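Long-range contact in putative mandelate racemase (Bordetella bronchiseptica, PDB 3OZY), which is an enolase-superfamily protein of unknown function that binds magnesium and m-xylarate and probably acts on acid sugars: residues Leu218-Pro229 / Thr246-Asn255. Residues are numbered along the deposited sequence; the frame is centred on the assembly and turned at random.
Sequences LDEAGCYWFEEP and TPVRIATGEN. With MG (magnesium ion), chain C.
R249 lays its guanidinium flat on one face of the Y224 ring. The planes are 6° apart and R249 CZ sits 3.8 Å from the ring centroid, a cation-pi stack. The arginine chain is extended from CG to NE, and its CD also lies over the ring face, a CH-pi contact. R249 NH1 then donates in its own plane to a lone pair of Y224 O, at 3.0 Å. That carbonyl also accepts from R249 N, so two bonds grip it; the NH1 bond keeps the guanidinium over the ring. Next along, A251 CB sits over the five-membered ring of W225, 4.0 Å from its centroid, in a CH-pi contact. V248 CG2 packs against C223 O and the backbone of D219 at the end of helix 208-220.

Strands 225-227 and 249-252 are parallel neighbours in the modified TIM barrel, (beta/alpha)7beta, of the enolase superfamily. Helix 235-242 makes the crossover between them. F226 and I250 point outward to the helices, and P229 covers one face of the F226 ring. The backbone pairing runs from F226 N to R249 O, from A251 N to F226 O and from E228 N to A251 O.

At the C-terminal ends of the strands, E227 OE2 and E254 OE2 each bind magnesium at 2.2 Å. Their carboxylates are turned 74° apart, and the two oxygens, 3.1 Å from each other, share the metal with D201. E227 CG lies anti to the backbone N (chi1 169°), and the extended chain carries the carboxylate to the metal. Its OE1 forms a salt bridge with K171. E228 OE2 accepts from N255 ND2 at 2.9 Å on its syn lone pair. A water joins the same oxygen to T252 OG1 and N255 N. E228 OE1 instead accepts a hydrogen bond from a metal-bound water, 2.7 Å away, which places E228 in the second shell of the magnesium.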
ATOM      1  N   LEU A 218     -18.144 -11.784  23.205  1.00  7.30           N
ATOM      2  CA  LEU A 218     -17.011 -11.063  23.797  1.00  6.01           C
ATOM      3  C   LEU A 218     -17.490 -10.180  24.944  1.00  7.17           C
ATOM      4  O   LEU A 218     -16.824 -10.038  25.972  1.00  6.91           O
ATOM      5  CB  LEU A 218     -16.277 -10.209  22.761  1.00  6.77           C
ATOM      6  CG  LEU A 218     -15.891 -10.910  21.456  1.00  9.62           C
ATOM      7  CD1 LEU A 218     -15.002  -9.968  20.641  1.00  8.94           C
ATOM      8  CD2 LEU A 218     -15.210 -12.246  21.675  1.00 11.64           C
ATOM      9  N   ASP A 219     -18.658  -9.578  24.762  1.00  6.91           N
ATOM     10  CA  ASP A 219     -19.256  -8.732  25.788  1.00  7.09           C
ATOM     11  C   ASP A 219     -19.586  -9.580  27.028  1.00  7.16           C
ATOM     12  O   ASP A 219     -19.204  -9.242  28.145  1.00  7.97           O
ATOM     13  CB  ASP A 219     -20.499  -8.074  25.170  1.00  7.01           C
ATOM     14  CG  ASP A 219     -21.115  -6.993  26.033  1.00  9.78           C
ATOM     15  OD1 ASP A 219     -20.609  -6.697  27.129  1.00 10.99           O
ATOM     16  OD2 ASP A 219     -22.136  -6.435  25.585  1.00 10.71           O
ATOM     17  N   GLU A 220     -20.254 -10.702  26.811  1.00  7.90           N
ATOM     18  CA  GLU A 220     -20.578 -11.629  27.887  1.00  9.32           C
ATOM     19  C   GLU A 220     -19.329 -12.037  28.675  1.00  9.44           C
ATOM     20  O   GLU A 220     -19.365 -12.124  29.915  1.00 11.06           O
ATOM     21  CB  GLU A 220     -21.249 -12.865  27.284  1.00 10.38           C
ATOM     22  CG  GLU A 220     -21.505 -14.017  28.246  1.00 18.13           C
ATOM     23  CD  GLU A 220     -21.840 -15.307  27.506  1.00 33.22           C
ATOM     24  OE1 GLU A 220     -22.512 -15.235  26.453  1.00 31.49           O
ATOM     25  OE2 GLU A 220     -21.427 -16.392  27.969  1.00 39.24           O
ATOM     26  N   ALA A 221     -18.228 -12.276  27.961  1.00  8.19           N
ATOM     27  CA  ALA A 221     -16.967 -12.714  28.572  1.00  9.77           C
ATOM     28  C   ALA A 221     -16.117 -11.558  29.089  1.00 10.17           C
ATOM     29  O   ALA A 221     -15.022 -11.772  29.610  1.00  9.49           O
ATOM     30  CB  ALA A 221     -16.158 -13.564  27.583  1.00 11.23           C
ATOM     31  N   GLY A 222     -16.606 -10.335  28.937  1.00  8.14           N
ATOM     32  CA  GLY A 222     -15.889  -9.174  29.431  1.00  8.33           C
ATOM     33  C   GLY A 222     -14.546  -8.941  28.765  1.00  7.67           C
ATOM     34  O   GLY A 222     -13.600  -8.465  29.393  1.00  8.35           O
ATOM     35  N   CYS A 223     -14.461  -9.247  27.475  1.00  6.49           N
ATOM     36  CA  CYS A 223     -13.197  -9.076  26.759  1.00  7.07           C
ATOM     37  C   CYS A 223     -12.761  -7.619  26.644  1.00  6.98           C
ATOM     38  O   CYS A 223     -13.582  -6.713  26.484  1.00  8.08           O
ATOM     39  CB  CYS A 223     -13.272  -9.711  25.374  1.00  7.54           C
ATOM     40  SG  CYS A 223     -13.430 -11.498  25.426  1.00  9.54           S
ATOM     41  N   TYR A 224     -11.455  -7.396  26.706  1.00  6.34           N
ATOM     42  CA  TYR A 224     -10.889  -6.050  26.650  1.00  6.88           C
ATOM     43  C   TYR A 224     -11.031  -5.404  25.263  1.00  5.54           C
ATOM     44  O   TYR A 224     -11.429  -4.237  25.143  1.00  6.34           O
ATOM     45  CB  TYR A 224      -9.415  -6.103  27.068  1.00  7.55           C
ATOM     46  CG  TYR A 224      -8.784  -4.750  27.288  1.00  7.19           C
ATOM     47  CD1 TYR A 224      -8.924  -4.081  28.505  1.00  8.37           C
ATOM     48  CD2 TYR A 224      -8.030  -4.141  26.291  1.00  7.74           C
ATOM     49  CE1 TYR A 224      -8.344  -2.840  28.703  1.00  7.79           C
ATOM     50  CE2 TYR A 224      -7.450  -2.901  26.485  1.00  7.57           C
ATOM     51  CZ  TYR A 224      -7.605  -2.256  27.684  1.00  7.15           C
ATOM     52  OH  TYR A 224      -7.026  -1.017  27.868  1.00  9.97           O
ATOM     53  N   TRP A 225     -10.686  -6.149  24.217  1.00  6.04           N
ATOM     54  CA  TRP A 225     -10.828  -5.653  22.857  1.00  5.36           C
ATOM     55  C   TRP A 225     -11.060  -6.763  21.853  1.00  6.27           C
ATOM     56  O   TRP A 225     -10.817  -7.937  22.154  1.00  6.68           O
ATOM     57  CB  TRP A 225      -9.671  -4.727  22.446  1.00  6.50           C
ATOM     58  CG  TRP A 225      -8.310  -5.320  22.067  1.00  5.71           C
ATOM     59  CD1 TRP A 225      -8.036  -6.438  21.307  1.00  7.10           C
ATOM     60  CD2 TRP A 225      -7.053  -4.704  22.345  1.00  6.96           C
ATOM     61  NE1 TRP A 225      -6.661  -6.566  21.144  1.00  6.73           N
ATOM     62  CE2 TRP A 225      -6.043  -5.507  21.769  1.00  5.48           C
ATOM     63  CE3 TRP A 225      -6.682  -3.550  23.045  1.00  6.50           C
ATOM     64  CZ2 TRP A 225      -4.682  -5.187  21.880  1.00  6.16           C
ATOM     65  CZ3 TRP A 225      -5.339  -3.232  23.153  1.00  6.72           C
ATOM     66  CH2 TRP A 225      -4.354  -4.046  22.578  1.00  6.97           C
ATOM     67  N   PHE A 226     -11.558  -6.356  20.683  1.00  5.36           N
ATOM     68  CA  PHE A 226     -11.851  -7.200  19.522  1.00  5.49           C
ATOM     69  C   PHE A 226     -10.984  -6.614  18.406  1.00  5.72           C
ATOM     70  O   PHE A 226     -11.292  -5.541  17.863  1.00  6.58           O
ATOM     71  CB  PHE A 226     -13.339  -7.029  19.179  1.00  6.40           C
ATOM     72  CG  PHE A 226     -13.908  -8.037  18.207  1.00  5.45           C
ATOM     73  CD1 PHE A 226     -13.170  -9.098  17.722  1.00  6.12           C
ATOM     74  CD2 PHE A 226     -15.238  -7.918  17.824  1.00  7.08           C
ATOM     75  CE1 PHE A 226     -13.758 -10.028  16.862  1.00  8.32           C
ATOM     76  CE2 PHE A 226     -15.827  -8.825  16.975  1.00  8.34           C
ATOM     77  CZ  PHE A 226     -15.091  -9.882  16.483  1.00  8.41           C
ATOM     78  N   GLU A 227      -9.889  -7.298  18.083  1.00  6.14           N
ATOM     79  CA  GLU A 227      -8.870  -6.800  17.158  1.00  6.05           C
ATOM     80  C   GLU A 227      -9.059  -7.376  15.754  1.00  6.32           C
ATOM     81  O   GLU A 227      -9.375  -8.562  15.602  1.00  5.85           O
ATOM     82  CB  GLU A 227      -7.491  -7.157  17.713  1.00  5.80           C
ATOM     83  CG  GLU A 227      -6.346  -6.954  16.754  1.00  6.25           C
ATOM     84  CD  GLU A 227      -5.006  -7.110  17.429  1.00  6.23           C
ATOM     85  OE1 GLU A 227      -4.964  -7.200  18.676  1.00  6.36           O
ATOM     86  OE2 GLU A 227      -3.982  -7.135  16.715  1.00  7.16           O
ATOM     87  N   GLU A 228      -8.860  -6.529  14.739  1.00  6.49           N
ATOM     88  CA  GLU A 228      -9.107  -6.891  13.338  1.00  5.47           C
ATOM     89  C   GLU A 228     -10.343  -7.778  13.188  1.00  5.72           C
ATOM     90  O   GLU A 228     -10.291  -8.865  12.609  1.00  5.67           O
ATOM     91  CB  GLU A 228      -7.875  -7.532  12.682  1.00  6.04           C
ATOM     92  CG  GLU A 228      -6.731  -6.545  12.449  1.00  6.42           C
ATOM     93  CD  GLU A 228      -5.757  -7.049  11.404  1.00  6.78           C
ATOM     94  OE1 GLU A 228      -5.553  -8.284  11.325  1.00  7.89           O
ATOM     95  OE2 GLU A 228      -5.201  -6.225  10.648  1.00  7.25           O
ATOM     96  N   PRO A 229     -11.488  -7.308  13.689  1.00  5.70           N
ATOM     97  CA  PRO A 229     -12.690  -8.143  13.573  1.00  6.36           C
ATOM     98  C   PRO A 229     -13.099  -8.351  12.117  1.00  6.65           C
ATOM     99  O   PRO A 229     -13.658  -9.402  11.782  1.00  8.78           O
ATOM    100  CB  PRO A 229     -13.752  -7.317  14.301  1.00  6.78           C
ATOM    101  CG  PRO A 229     -13.270  -5.883  14.171  1.00  6.01           C
ATOM    102  CD  PRO A 229     -11.771  -6.002  14.314  1.00  6.90           C
ATOM    103  N   THR A 246     -20.949  -1.501  23.395  1.00  8.03           N
ATOM    104  CA  THR A 246     -20.501  -2.434  24.421  1.00  7.64           C
ATOM    105  C   THR A 246     -19.219  -1.933  25.071  1.00  7.53           C
ATOM    106  O   THR A 246     -18.564  -1.034  24.554  1.00  8.02           O
ATOM    107  CB  THR A 246     -20.210  -3.839  23.852  1.00  7.36           C
ATOM    108  OG1 THR A 246     -18.957  -3.832  23.155  1.00  7.28           O
ATOM    109  CG2 THR A 246     -21.340  -4.335  22.938  1.00  7.92           C
ATOM    110  N   PRO A 247     -18.857  -2.511  26.221  1.00  6.86           N
ATOM    111  CA  PRO A 247     -17.568  -2.162  26.831  1.00  7.00           C
ATOM    112  C   PRO A 247     -16.370  -2.806  26.135  1.00  7.27           C
ATOM    113  O   PRO A 247     -15.243  -2.602  26.590  1.00  8.61           O
ATOM    114  CB  PRO A 247     -17.701  -2.696  28.266  1.00  7.83           C
ATOM    115  CG  PRO A 247     -19.195  -2.813  28.492  1.00  7.96           C
ATOM    116  CD  PRO A 247     -19.731  -3.236  27.156  1.00  7.18           C
ATOM    117  N   VAL A 248     -16.604  -3.565  25.067  1.00  7.30           N
ATOM    118  CA  VAL A 248     -15.505  -4.192  24.331  1.00  6.26           C
ATOM    119  C   VAL A 248     -14.963  -3.206  23.303  1.00  6.58           C
ATOM    120  O   VAL A 248     -15.714  -2.698  22.466  1.00  7.12           O
ATOM    121  CB  VAL A 248     -15.972  -5.475  23.594  1.00  6.85           C
ATOM    122  CG1 VAL A 248     -14.798  -6.159  22.904  1.00  8.09           C
ATOM    123  CG2 VAL A 248     -16.653  -6.453  24.548  1.00  6.86           C
ATOM    124  N   ARG A 249     -13.667  -2.916  23.375  1.00  5.55           N
ATOM    125  CA  ARG A 249     -13.051  -1.961  22.457  1.00  6.44           C
ATOM    126  C   ARG A 249     -12.890  -2.565  21.066  1.00  5.98           C
ATOM    127  O   ARG A 249     -12.495  -3.728  20.943  1.00  6.75           O
ATOM    128  CB  ARG A 249     -11.678  -1.561  22.988  1.00  6.24           C
ATOM    129  CG  ARG A 249     -11.718  -0.857  24.328  1.00  6.88           C
ATOM    130  CD  ARG A 249     -10.399  -1.030  25.089  1.00  7.88           C
ATOM    131  NE  ARG A 249     -10.475  -0.409  26.410  1.00  8.04           N
ATOM    132  CZ  ARG A 249     -11.058  -0.970  27.461  1.00  7.79           C
ATOM    133  NH1 ARG A 249     -11.584  -2.183  27.359  1.00  8.54           N
ATOM    134  NH2 ARG A 249     -11.102  -0.322  28.624  1.00 10.48           N
ATOM    135  N   ILE A 250     -13.177  -1.782  20.030  1.00  5.69           N
ATOM    136  CA  ILE A 250     -12.885  -2.196  18.662  1.00  5.84           C
ATOM    137  C   ILE A 250     -11.468  -1.725  18.315  1.00  5.92           C
ATOM    138  O   ILE A 250     -11.173  -0.522  18.352  1.00  6.91           O
ATOM    139  CB  ILE A 250     -13.933  -1.644  17.673  1.00  7.40           C
ATOM    140  CG1 ILE A 250     -15.345  -2.074  18.095  1.00  6.60           C
ATOM    141  CG2 ILE A 250     -13.629  -2.080  16.232  1.00  8.41           C
ATOM    142  CD1 ILE A 250     -15.509  -3.579  18.311  1.00  8.52           C
ATOM    143  N   ALA A 251     -10.584  -2.677  18.011  1.00  4.82           N
ATOM    144  CA  ALA A 251      -9.167  -2.399  17.800  1.00  5.79           C
ATOM    145  C   ALA A 251      -8.721  -2.826  16.414  1.00  5.52           C
ATOM    146  O   ALA A 251      -9.108  -3.885  15.931  1.00  5.45           O
ATOM    147  CB  ALA A 251      -8.340  -3.147  18.852  1.00  6.95           C
ATOM    148  N   THR A 252      -7.894  -2.006  15.779  1.00  5.69           N
ATOM    149  CA  THR A 252      -7.262  -2.401  14.531  1.00  6.83           C
ATOM    150  C   THR A 252      -6.063  -1.499  14.286  1.00  6.26           C
ATOM    151  O   THR A 252      -5.957  -0.412  14.857  1.00  6.36           O
ATOM    152  CB  THR A 252      -8.251  -2.378  13.334  1.00  6.51           C
ATOM    153  OG1 THR A 252      -7.612  -2.952  12.189  1.00  6.76           O
ATOM    154  CG2 THR A 252      -8.740  -0.945  13.017  1.00  7.94           C
ATOM    155  N   GLY A 253      -5.123  -1.967  13.474  1.00  5.97           N
ATOM    156  CA  GLY A 253      -4.055  -1.084  13.050  1.00  6.47           C
ATOM    157  C   GLY A 253      -2.776  -1.699  12.529  1.00  5.80           C
ATOM    158  O   GLY A 253      -1.998  -0.993  11.887  1.00  6.59           O
ATOM    159  N   GLU A 254      -2.533  -2.982  12.774  1.00  6.66           N
ATOM    160  CA  GLU A 254      -1.284  -3.561  12.277  1.00  7.02           C
ATOM    161  C   GLU A 254      -1.206  -3.534  10.753  1.00  9.17           C
ATOM    162  O   GLU A 254      -0.114  -3.535  10.189  1.00  8.79           O
ATOM    163  CB  GLU A 254      -1.060  -4.970  12.801  1.00  9.21           C
ATOM    164  CG  GLU A 254      -1.875  -6.025  12.112  1.00 10.54           C
ATOM    165  CD  GLU A 254      -1.899  -7.297  12.911  1.00 11.57           C
ATOM    166  OE1 GLU A 254      -1.525  -8.351  12.369  1.00 15.90           O
ATOM    167  OE2 GLU A 254      -2.284  -7.226  14.088  1.00 11.42           O
ATOM    168  N   ASN A 255      -2.357  -3.494  10.086  1.00  6.71           N
ATOM    169  CA  ASN A 255      -2.377  -3.526   8.630  1.00  6.46           C
ATOM    170  C   ASN A 255      -2.893  -2.238   7.990  1.00  6.19           C
ATOM    171  O   ASN A 255      -3.184  -2.203   6.797  1.00  7.53           O
ATOM    172  CB  ASN A 255      -3.122  -4.774   8.141  1.00  5.93           C
ATOM    173  CG  ASN A 255      -2.319  -6.032   8.388  1.00  6.88           C
ATOM    174  OD1 ASN A 255      -1.153  -6.118   7.993  1.00  6.84           O
ATOM    175  ND2 ASN A 255      -2.918  -7.000   9.069  1.00  7.00           N
TER
HETATM  176 MG    MG C 390      -3.192  -8.732  15.351  1.00  7.94          MG
HETATM  177  O   HOH W   1      -5.058  -3.617  11.067  1.00  7.20           O
HETATM  178  O   HOH W   2      -4.741  -8.994  13.776  1.00  9.12           O
HETATM  179  O   HOH W   3      -2.148 -10.346  13.959  1.00 12.10           O
HETATM  180  O   HOH W   4      -1.326  -9.096  16.765  1.00  9.83           O